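Local coordinates for occlusion-derived virus envelope protein E66 (Autographa californica nucleopolyhedrovirus, PDB 3VSN) that cleaves non-sulfated chondroitin as a lyase of the occlusion-derived virus envelope and is essential for oral infectivity of the virus, at residues R36-N41 with F262-Y267; G87-Y92 with M149-V154; S192-V197 with S258-A263. All blocks are in the same frame, centred on the assembly; numbering follows the deposited sequence.

Contact 1 (R36-N41 with F262-Y267); sequences RWFKNN and FAYYTY
An aromatic cluster of Trp-37, Phe-38, Tyr-264 and Tyr-267 joins helix 29-48 to helix 262-269. Trp-37 is its centre and loses the most surface to the other segment. Its CG lies anti to the backbone N, which carries the indole out to Tyr-264 and Tyr-267. Tyr-267 lies over one face of this indole. Its CE2 is 3.5 Å from CG of Trp-37, and the two side chains run past each other in opposite directions. The five-membered ring of Trp-37 and the Tyr-267 ring meet obliquely, their planes 31° apart. CB of Tyr-267 adds a CH-pi contact, 4.0 Å from the centroid of the six-membered ring of Trp-37.

The far end of the indole meets Tyr-264 differently. Here the edge of Trp-37 points at the face of the Tyr-264 ring, a T-shaped pair with centroids 5.3 Å apart and planes at 86°. CZ3 of Trp-37 comes to 3.6 Å from CD1 of Tyr-264. This packing belongs to the alpha/alpha toroid, the helical part of the lyase. The two short helical segments run nearly antiparallel there, at 152°, with axes 12.1 Å apart. The large rings span that gap.

Phe-38 meets Tyr-264 rim to rim, with CD2 of Phe-38 3.6 Å from CE1 of Tyr-264. A water bridges the same two residues. It donates to the carbonyl O of Phe-38 and is hydrogen-bonded to the hydroxyl of Tyr-264. That hydroxyl also bonds to Ser-45 OG, further along helix 29-48. The Phe-38 ring also packs on helix 138-154.

Contact 2 (G87-Y92 with M149-V154); sequences GYCVRY and MNITIV
Cys-89 lays its side chain against helix 138-154 and overlaps Asn-150, Ile-151 and Val-154. Its thiol sulfur makes the closest contact between two side chains, with SG 3.5 Å from CG1 of Ile-151. SG also rests on the backbone between Asn-150 and Ile-151, 3.7 Å from the carbonyl C of Asn-150. The sulfur is anti to the carbonyl carbon of its own residue (chi1 -72°), which directs it to this turn. CB of Cys-89 covers a second spot, 3.9 Å from CG2 of Val-154.

One turn on, Tyr-92 points the edge of its ring at the end of helix 138-154. CE2 of Tyr-92 is 3.4 Å from the carbonyl O of Val-154, near the ring plane. CG2 of Val-154 touches the same ring more loosely, at CD2.

The short segments run nearly parallel, at 18°, with axes 9.3 Å apart. This is near-parallel helix packing within the alpha/alpha toroid, away from the catalytic residues. All five touching residues are buried. Helix 103-119 packs on Tyr-92 through Leu-105 and Ala-106. Helix 29-48 covers Val-154 with Leu-42, and helix 189-205 meets helix 138-154 at Met-149, Thr-152 and Ile-153.

Contact 3 (S192-V197 with S258-A263); sequences SMRMGV and SYFTFA
Ser-258 meets Met-193 and Arg-194 of helix 189-205 where the chain turns into helix 262-269. CB of Ser-258 packs 3.8 Å from CE of Met-193, the methyl end of a side chain bent at its last torsion. A water accepts from NH1 of Arg-194 at 3.2 Å and lies at the edge of the guanidinium, in its plane. Its further link to the hydroxyl of Ser-258 is doubtful, because that side chain has a second conformer.

Phe-260 comes next. The edge of its ring faces the Arg-194 side chain, with CZ of Phe-260 3.6 Å from NE of Arg-194. The guanidinium and the ring are turned 72° apart. Because NE meets the rim, this is not a cation-pi stack. The Arg-194 chain bends at chi2 (-71°) and chi3, which brings its CD and NE up to this rim, the two side chains crossing at about a right angle.

Thr-261 then packs against the helix backbone. Its CG2 is 3.6 Å from the carbonyl O of Met-193, and its CB is 4.0 Å from CG2 of Val-197. Its hydroxyl turns back to its own segment. OG1 of Thr-261 donates to the carbonyl O of Ser-258 at 2.7 Å, in the carbonyl plane. The backbone N of Thr-261 donates to the same oxygen, so two bonds from one residue hold this turn.

Phe-262 adds a Met-aromatic contact, with SD of Met-193 at the ring edge, 3.9 Å from CE1 of Phe-262.

The side chain of Met-193 also comes within about 3 Å of that of Tyr-254, the catalytic proton donor. Arg-194 is buried and forms salt bridges with Glu-146 and Glu-51. These carboxylates probably offset its charge, while the apolar rim of Phe-260 packs beside it.

All three contacts lie in the helical toroid, on the same side of the chain's centre. Contacts 1 and 3 share helix 262-269, and their centres are 11 Å apart. Tyr-265, from the second segment of contact 1, joins them: its OH is 2.6 Å from the carbonyl O of Met-193, a probable hydrogen bond. Contact 2 is nested in the loop closed by contact 1. The two touch where CD1 of Phe-38 lies 3.4 Å from CG2 of Ile-153. Contacts 2 and 3 are about 17 Å apart between centres and meet through Met-149 and Val-197. Contact 3 borders the active site: the side chain of Arg-194 is about 6 Å from that of Asn-191. Contacts 1 and 2 lie away from it.

Contact 1 (R36-N41 with F262-Y267)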
loop_
_atom_site.group_PDB
_atom_site.type_symbol
_atom_site.label_atom_id
_atom_site.label_comp_id
_atom_site.label_asym_id
_atom_site.label_seq_id
_atom_site.Cartn_x
_atom_site.Cartn_y
_atom_site.Cartn_z
ATOM N N ARG A 36 24.577 1.917 -21.402
ATOM C CA ARG A 36 23.534 1.615 -22.385
ATOM C C ARG A 36 22.230 1.181 -21.706
ATOM O O ARG A 36 21.147 1.669 -22.045
ATOM C CB ARG A 36 24.012 0.527 -23.360
ATOM C CG ARG A 36 23.063 0.274 -24.524
ATOM C CD ARG A 36 23.685 -0.627 -25.586
ATOM N NE ARG A 36 24.818 0.016 -26.254
ATOM C CZ ARG A 36 26.093 -0.326 -26.078
ATOM N NH1 ARG A 36 26.420 -1.323 -25.262
ATOM N NH2 ARG A 36 27.043 0.331 -26.725
ATOM N N TRP A 37 22.351 0.264 -20.748
ATOM C CA TRP A 37 21.209 -0.225 -19.981
ATOM C C TRP A 37 20.548 0.897 -19.216
ATOM O O TRP A 37 19.317 0.986 -19.179
ATOM C CB TRP A 37 21.651 -1.362 -19.066
ATOM C CG TRP A 37 20.607 -1.838 -18.084
ATOM C CD1 TRP A 37 19.679 -2.867 -18.255
ATOM C CD2 TRP A 37 20.367 -1.328 -16.729
ATOM N NE1 TRP A 37 18.901 -3.012 -17.130
ATOM C CE2 TRP A 37 19.259 -2.122 -16.180
ATOM C CE3 TRP A 37 20.933 -0.326 -15.945
ATOM C CZ2 TRP A 37 18.761 -1.902 -14.904
ATOM C CZ3 TRP A 37 20.421 -0.116 -14.657
ATOM C CH2 TRP A 37 19.361 -0.887 -14.152
ATOM N N PHE A 38 21.360 1.777 -18.629
ATOM C CA PHE A 38 20.867 2.929 -17.866
ATOM C C PHE A 38 20.003 3.842 -18.738
ATOM O O PHE A 38 18.892 4.216 -18.349
ATOM C CB PHE A 38 22.045 3.710 -17.257
ATOM C CG PHE A 38 21.635 4.863 -16.378
ATOM C CD1 PHE A 38 21.271 6.089 -16.931
ATOM C CD2 PHE A 38 21.638 4.732 -14.991
ATOM C CE1 PHE A 38 20.903 7.155 -16.122
ATOM C CE2 PHE A 38 21.268 5.796 -14.178
ATOM C CZ PHE A 38 20.901 7.007 -14.744
ATOM N N LYS A 39 20.517 4.190 -19.916
ATOM C CA LYS A 39 19.801 5.048 -20.856
ATOM C C LYS A 39 18.550 4.378 -21.416
ATOM O O LYS A 39 17.522 5.034 -21.590
ATOM C CB LYS A 39 20.725 5.484 -21.990
ATOM C CG LYS A 39 21.834 6.428 -21.538
ATOM C CD LYS A 39 22.940 6.519 -22.576
ATOM C CE LYS A 39 22.497 7.299 -23.800
ATOM N NZ LYS A 39 23.512 7.184 -24.887
ATOM N N ASN A 40 18.644 3.078 -21.693
ATOM C CA ASN A 40 17.499 2.295 -22.167
ATOM C C ASN A 40 16.342 2.280 -21.170
ATOM O O ASN A 40 15.174 2.308 -21.561
ATOM C CB ASN A 40 17.913 0.854 -22.483
ATOM C CG ASN A 40 18.649 0.724 -23.808
ATOM O OD1 ASN A 40 18.706 1.662 -24.598
ATOM N ND2 ASN A 40 19.215 -0.449 -24.053
ATOM N N ASN A 41 16.676 2.262 -19.885
ATOM C CA ASN A 41 15.687 2.056 -18.835
ATOM C C ASN A 41 15.382 3.291 -17.989
ATOM O O ASN A 41 14.592 3.208 -17.043
ATOM C CB ASN A 41 16.122 0.893 -17.937
ATOM C CG ASN A 41 16.139 -0.436 -18.670
ATOM O OD1 ASN A 41 17.201 -0.992 -18.960
ATOM N ND2 ASN A 41 14.963 -0.949 -18.981
ATOM N N PHE A 262 16.364 -1.199 -6.797
ATOM C CA PHE A 262 16.484 -2.659 -6.848
ATOM C C PHE A 262 16.951 -3.165 -8.209
ATOM O O PHE A 262 17.797 -4.058 -8.278
ATOM C CB PHE A 262 15.184 -3.364 -6.431
ATOM C CG PHE A 262 14.726 -3.045 -5.027
ATOM C CD1 PHE A 262 15.616 -2.584 -4.058
ATOM C CD2 PHE A 262 13.396 -3.241 -4.668
ATOM C CE1 PHE A 262 15.181 -2.296 -2.773
ATOM C CE2 PHE A 262 12.958 -2.961 -3.382
ATOM C CZ PHE A 262 13.850 -2.488 -2.434
ATOM N N ALA A 263 16.410 -2.580 -9.279
ATOM C CA ALA A 263 16.793 -2.933 -10.651
ATOM C C ALA A 263 18.287 -2.717 -10.916
ATOM O O ALA A 263 18.901 -3.472 -11.675
ATOM C CB ALA A 263 15.957 -2.154 -11.657
ATOM N N TYR A 264 18.860 -1.688 -10.292
ATOM C CA TYR A 264 20.290 -1.387 -10.426
ATOM C C TYR A 264 21.152 -2.465 -9.771
ATOM O O TYR A 264 22.084 -2.980 -10.392
ATOM C CB TYR A 264 20.619 -0.009 -9.841
ATOM C CG TYR A 264 19.985 1.134 -10.596
ATOM C CD1 TYR A 264 20.665 1.771 -11.632
ATOM C CD2 TYR A 264 18.698 1.572 -10.284
ATOM C CE1 TYR A 264 20.085 2.819 -12.331
ATOM C CE2 TYR A 264 18.108 2.617 -10.979
ATOM C CZ TYR A 264 18.804 3.236 -12.001
ATOM O OH TYR A 264 18.221 4.273 -12.692
ATOM N N TYR A 265 20.827 -2.809 -8.526
ATOM C CA TYR A 265 21.563 -3.842 -7.792
ATOM C C TYR A 265 21.467 -5.219 -8.440
ATOM O O TYR A 265 22.442 -5.979 -8.447
ATOM C CB TYR A 265 21.126 -3.892 -6.326
ATOM C CG TYR A 265 21.540 -2.667 -5.546
ATOM C CD1 TYR A 265 22.889 -2.370 -5.340
ATOM C CD2 TYR A 265 20.586 -1.796 -5.020
ATOM C CE1 TYR A 265 23.275 -1.241 -4.633
ATOM C CE2 TYR A 265 20.961 -0.667 -4.308
ATOM C CZ TYR A 265 22.307 -0.397 -4.119
ATOM O OH TYR A 265 22.682 0.724 -3.415
ATOM N N THR A 266 20.296 -5.529 -8.993
ATOM C CA THR A 266 20.099 -6.764 -9.748
ATOM C C THR A 266 20.965 -6.766 -11.016
ATOM O O THR A 266 21.564 -7.791 -11.358
ATOM C CB THR A 266 18.605 -7.000 -10.061
ATOM O OG1 THR A 266 17.900 -7.207 -8.830
ATOM C CG2 THR A 266 18.406 -8.227 -10.949
ATOM N N TYR A 267 21.046 -5.620 -11.692
ATOM C CA TYR A 267 21.927 -5.486 -12.850
ATOM C C TYR A 267 23.396 -5.626 -12.443
ATOM O O TYR A 267 24.139 -6.397 -13.055
ATOM C CB TYR A 267 21.714 -4.158 -13.593
ATOM C CG TYR A 267 22.593 -4.052 -14.824
ATOM C CD1 TYR A 267 23.931 -3.662 -14.720
ATOM C CD2 TYR A 267 22.103 -4.377 -16.085
ATOM C CE1 TYR A 267 24.749 -3.595 -15.835
ATOM C CE2 TYR A 267 22.915 -4.306 -17.208
ATOM C CZ TYR A 267 24.235 -3.912 -17.075
ATOM O OH TYR A 267 25.047 -3.835 -18.179
HETATM O O HOH W 1 18.052 3.954 -15.643
#

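Contact 2 (G87-Y92 with M149-V154)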
loop_
_atom_site.group_PDB
_atom_site.type_symbol
_atom_site.label_atom_id
_atom_site.label_comp_id
_atom_site.label_asym_id
_atom_site.label_seq_id
_atom_site.Cartn_x
_atom_site.Cartn_y
_atom_site.Cartn_z
ATOM N N GLY A 87 15.477 15.556 -13.539
ATOM C CA GLY A 87 14.291 15.618 -14.402
ATOM C C GLY A 87 14.619 16.021 -15.834
ATOM O O GLY A 87 14.049 15.480 -16.790
ATOM N N TYR A 88 15.541 16.972 -15.981
ATOM C CA TYR A 88 15.998 17.410 -17.300
ATOM C C TYR A 88 16.840 16.350 -18.020
ATOM O O TYR A 88 16.794 16.255 -19.246
ATOM C CB TYR A 88 16.762 18.736 -17.209
ATOM C CG TYR A 88 15.898 19.973 -17.385
ATOM C CD1 TYR A 88 15.705 20.869 -16.334
ATOM C CD2 TYR A 88 15.275 20.245 -18.607
ATOM C CE1 TYR A 88 14.921 22.002 -16.494
ATOM C CE2 TYR A 88 14.488 21.375 -18.776
ATOM C CZ TYR A 88 14.314 22.246 -17.717
ATOM O OH TYR A 88 13.538 23.370 -17.880
ATOM N N CYS A 89 17.601 15.559 -17.261
ATOM C CA CYS A 89 18.326 14.416 -17.827
ATOM C C CYS A 89 17.370 13.430 -18.479
ATOM O O CYS A 89 17.625 12.945 -19.582
ATOM C CB CYS A 89 19.147 13.692 -16.759
ATOM S SG CYS A 89 20.603 14.597 -16.205
ATOM N N VAL A 90 16.268 13.142 -17.790
ATOM C CA VAL A 90 15.251 12.217 -18.296
ATOM C C VAL A 90 14.615 12.767 -19.579
ATOM O O VAL A 90 14.413 12.024 -20.546
ATOM C CB VAL A 90 14.187 11.894 -17.215
ATOM C CG1 VAL A 90 13.103 10.967 -17.759
ATOM C CG2 VAL A 90 14.846 11.266 -15.990
ATOM N N ARG A 91 14.329 14.069 -19.590
ATOM C CA ARG A 91 13.812 14.758 -20.780
ATOM C C ARG A 91 14.795 14.690 -21.948
ATOM O O ARG A 91 14.404 14.407 -23.084
ATOM C CB ARG A 91 13.487 16.223 -20.474
ATOM C CG ARG A 91 12.299 16.441 -19.548
ATOM C CD ARG A 91 11.810 17.880 -19.617
ATOM N NE ARG A 91 11.296 18.204 -20.946
ATOM C CZ ARG A 91 10.878 19.406 -21.332
ATOM N NH1 ARG A 91 10.907 20.436 -20.493
ATOM N NH2 ARG A 91 10.434 19.581 -22.569
ATOM N N TYR A 92 16.068 14.955 -21.663
ATOM C CA TYR A 92 17.121 14.895 -22.675
ATOM C C TYR A 92 17.213 13.504 -23.310
ATOM O O TYR A 92 17.465 13.365 -24.512
ATOM C CB TYR A 92 18.472 15.267 -22.053
ATOM C CG TYR A 92 19.608 15.265 -23.048
ATOM C CD1 TYR A 92 19.870 16.389 -23.830
ATOM C CD2 TYR A 92 20.410 14.136 -23.221
ATOM C CE1 TYR A 92 20.908 16.392 -24.748
ATOM C CE2 TYR A 92 21.447 14.129 -24.143
ATOM C CZ TYR A 92 21.688 15.260 -24.902
ATOM O OH TYR A 92 22.713 15.260 -25.815
ATOM N N MET A 149 25.602 11.108 -11.491
ATOM C CA MET A 149 25.374 9.888 -12.252
ATOM C C MET A 149 24.472 10.114 -13.470
ATOM O O MET A 149 24.824 9.721 -14.582
ATOM C CB MET A 149 24.799 8.796 -11.344
ATOM C CG MET A 149 24.579 7.471 -12.052
ATOM S SD MET A 149 23.974 6.209 -10.925
ATOM C CE MET A 149 23.965 4.789 -12.007
ATOM N N ASN A 150 23.320 10.751 -13.258
ATOM C CA ASN A 150 22.362 10.997 -14.339
ATOM C C ASN A 150 22.936 11.864 -15.464
ATOM O O ASN A 150 22.788 11.529 -16.641
ATOM C CB ASN A 150 21.060 11.600 -13.803
ATOM C CG ASN A 150 20.149 10.562 -13.169
ATOM O OD1 ASN A 150 20.331 10.176 -12.013
ATOM N ND2 ASN A 150 19.157 10.106 -13.925
ATOM N N ILE A 151 23.598 12.961 -15.096
ATOM C CA ILE A 151 24.190 13.874 -16.081
ATOM C C ILE A 151 25.288 13.178 -16.890
ATOM O O ILE A 151 25.260 13.199 -18.123
ATOM C CB ILE A 151 24.694 15.191 -15.432
ATOM C CG1 ILE A 151 23.503 16.009 -14.920
ATOM C CG2 ILE A 151 25.494 16.019 -16.435
ATOM C CD1 ILE A 151 23.856 17.311 -14.224
ATOM N N THR A 152 26.228 12.538 -16.196
ATOM C CA THR A 152 27.336 11.834 -16.845
ATOM C C THR A 152 26.857 10.783 -17.862
ATOM O O THR A 152 27.350 10.740 -18.994
ATOM C CB THR A 152 28.288 11.191 -15.811
ATOM O OG1 THR A 152 28.810 12.209 -14.947
ATOM C CG2 THR A 152 29.448 10.477 -16.499
ATOM N N ILE A 153 25.892 9.956 -17.468
ATOM C CA ILE A 153 25.426 8.883 -18.350
ATOM C C ILE A 153 24.612 9.394 -19.543
ATOM O O ILE A 153 24.902 9.023 -20.683
ATOM C CB ILE A 153 24.689 7.758 -17.588
ATOM C CG1 ILE A 153 25.609 7.157 -16.524
ATOM C CG2 ILE A 153 24.218 6.674 -18.557
ATOM C CD1 ILE A 153 24.950 6.151 -15.600
ATOM N N VAL A 154 23.617 10.249 -19.309
ATOM C CA VAL A 154 22.785 10.708 -20.435
ATOM C C VAL A 154 23.570 11.516 -21.476
ATOM O O VAL A 154 23.172 11.584 -22.641
ATOM C CB VAL A 154 21.493 11.456 -20.008
ATOM C CG1 VAL A 154 20.670 10.606 -19.047
ATOM C CG2 VAL A 154 21.797 12.832 -19.419
#

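Contact 3 (S192-V197 with S258-A263)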
loop_
_atom_site.group_PDB
_atom_site.type_symbol
_atom_site.label_atom_id
_atom_site.label_comp_id
_atom_site.label_asym_id
_atom_site.label_seq_id
_atom_site.Cartn_x
_atom_site.Cartn_y
_atom_site.Cartn_z
ATOM N N SER A 192 21.466 4.091 2.526
ATOM C CA SER A 192 22.535 3.295 1.918
ATOM C C SER A 192 22.120 2.696 0.573
ATOM O O SER A 192 22.941 2.580 -0.335
ATOM C CB SER A 192 23.041 2.211 2.881
ATOM O OG SER A 192 22.185 1.080 2.917
ATOM N N MET A 193 20.846 2.335 0.442
ATOM C CA MET A 193 20.337 1.802 -0.824
ATOM C C MET A 193 20.425 2.828 -1.957
ATOM O O MET A 193 20.746 2.474 -3.091
ATOM C CB MET A 193 18.911 1.265 -0.663
ATOM C CG MET A 193 18.840 0.011 0.197
ATOM S SD MET A 193 17.229 -0.799 0.171
ATOM C CE MET A 193 16.367 0.114 1.440
ATOM N N ARG A 194 20.152 4.091 -1.635
ATOM C CA ARG A 194 20.301 5.197 -2.582
ATOM C C ARG A 194 21.768 5.404 -2.955
ATOM O O ARG A 194 22.111 5.452 -4.135
ATOM C CB ARG A 194 19.728 6.498 -2.002
ATOM C CG ARG A 194 18.234 6.476 -1.701
ATOM C CD ARG A 194 17.373 6.463 -2.962
ATOM N NE ARG A 194 17.415 7.730 -3.697
ATOM C CZ ARG A 194 16.696 8.807 -3.390
ATOM N NH1 ARG A 194 15.871 8.791 -2.351
ATOM N NH2 ARG A 194 16.803 9.907 -4.123
ATOM N N MET A 195 22.622 5.497 -1.935
ATOM C CA MET A 195 24.053 5.796 -2.094
ATOM C C MET A 195 24.830 4.779 -2.925
ATOM O O MET A 195 25.719 5.147 -3.692
ATOM C CB MET A 195 24.715 5.916 -0.722
ATOM C CG MET A 195 24.238 7.094 0.106
ATOM S SD MET A 195 24.513 6.826 1.867
ATOM C CE MET A 195 26.294 6.973 1.995
ATOM N N GLY A 196 24.505 3.501 -2.761
ATOM C CA GLY A 196 25.246 2.433 -3.429
ATOM C C GLY A 196 25.204 2.476 -4.945
ATOM O O GLY A 196 26.141 2.022 -5.602
ATOM N N VAL A 197 24.120 3.017 -5.501
ATOM C CA VAL A 197 23.937 3.058 -6.955
ATOM C C VAL A 197 24.932 4.009 -7.654
ATOM O O VAL A 197 25.677 3.565 -8.535
ATOM C CB VAL A 197 22.469 3.360 -7.355
ATOM C CG1 VAL A 197 22.332 3.470 -8.866
ATOM C CG2 VAL A 197 21.531 2.286 -6.816
ATOM N N SER A 258 12.685 3.261 -1.846
ATOM C CA SER A 258 13.940 2.773 -2.409
ATOM C C SER A 258 13.757 1.711 -3.491
ATOM O O SER A 258 14.739 1.215 -4.050
ATOM C CB SER A 258 14.882 2.295 -1.298
ATOM O OG SER A 258 15.366 3.398 -0.545
ATOM N N TYR A 259 12.502 1.400 -3.824
ATOM C CA TYR A 259 12.213 0.371 -4.830
ATOM C C TYR A 259 12.973 0.537 -6.150
ATOM O O TYR A 259 13.450 -0.453 -6.711
ATOM C CB TYR A 259 10.711 0.246 -5.111
ATOM C CG TYR A 259 10.350 -1.001 -5.891
ATOM C CD1 TYR A 259 10.376 -1.010 -7.290
ATOM C CD2 TYR A 259 9.987 -2.176 -5.235
ATOM C CE1 TYR A 259 10.055 -2.152 -8.006
ATOM C CE2 TYR A 259 9.660 -3.323 -5.943
ATOM C CZ TYR A 259 9.696 -3.305 -7.326
ATOM O OH TYR A 259 9.374 -4.439 -8.033
ATOM N N PHE A 260 13.077 1.769 -6.648
ATOM C CA PHE A 260 13.709 2.007 -7.948
ATOM C C PHE A 260 15.177 1.554 -7.991
ATOM O O PHE A 260 15.694 1.239 -9.061
ATOM C CB PHE A 260 13.568 3.474 -8.385
ATOM C CG PHE A 260 14.613 4.387 -7.810
ATOM C CD1 PHE A 260 14.491 4.873 -6.515
ATOM C CD2 PHE A 260 15.719 4.765 -8.568
ATOM C CE1 PHE A 260 15.458 5.715 -5.981
ATOM C CE2 PHE A 260 16.690 5.605 -8.037
ATOM C CZ PHE A 260 16.556 6.080 -6.741
ATOM N N THR A 261 15.836 1.515 -6.832
ATOM C CA THR A 261 17.238 1.086 -6.763
ATOM C C THR A 261 17.417 -0.411 -7.026
ATOM O O THR A 261 18.498 -0.842 -7.432
ATOM C CB THR A 261 17.902 1.414 -5.404
ATOM O OG1 THR A 261 17.363 0.567 -4.379
ATOM C CG2 THR A 261 17.715 2.882 -5.025
ATOM N N PHE A 262 16.364 -1.199 -6.797
ATOM C CA PHE A 262 16.484 -2.659 -6.848
ATOM C C PHE A 262 16.951 -3.165 -8.209
ATOM O O PHE A 262 17.797 -4.058 -8.278
ATOM C CB PHE A 262 15.184 -3.364 -6.431
ATOM C CG PHE A 262 14.726 -3.045 -5.027
ATOM C CD1 PHE A 262 15.616 -2.584 -4.058
ATOM C CD2 PHE A 262 13.396 -3.241 -4.668
ATOM C CE1 PHE A 262 15.181 -2.296 -2.773
ATOM C CE2 PHE A 262 12.958 -2.961 -3.382
ATOM C CZ PHE A 262 13.850 -2.488 -2.434
ATOM N N ALA A 263 16.410 -2.580 -9.279
ATOM C CA ALA A 263 16.793 -2.933 -10.651
ATOM C C ALA A 263 18.287 -2.717 -10.916
ATOM O O ALA A 263 18.901 -3.472 -11.675
ATOM C CB ALA A 263 15.957 -2.154 -11.657
HETATM O O HOH W 2 15.223 6.407 -0.339
#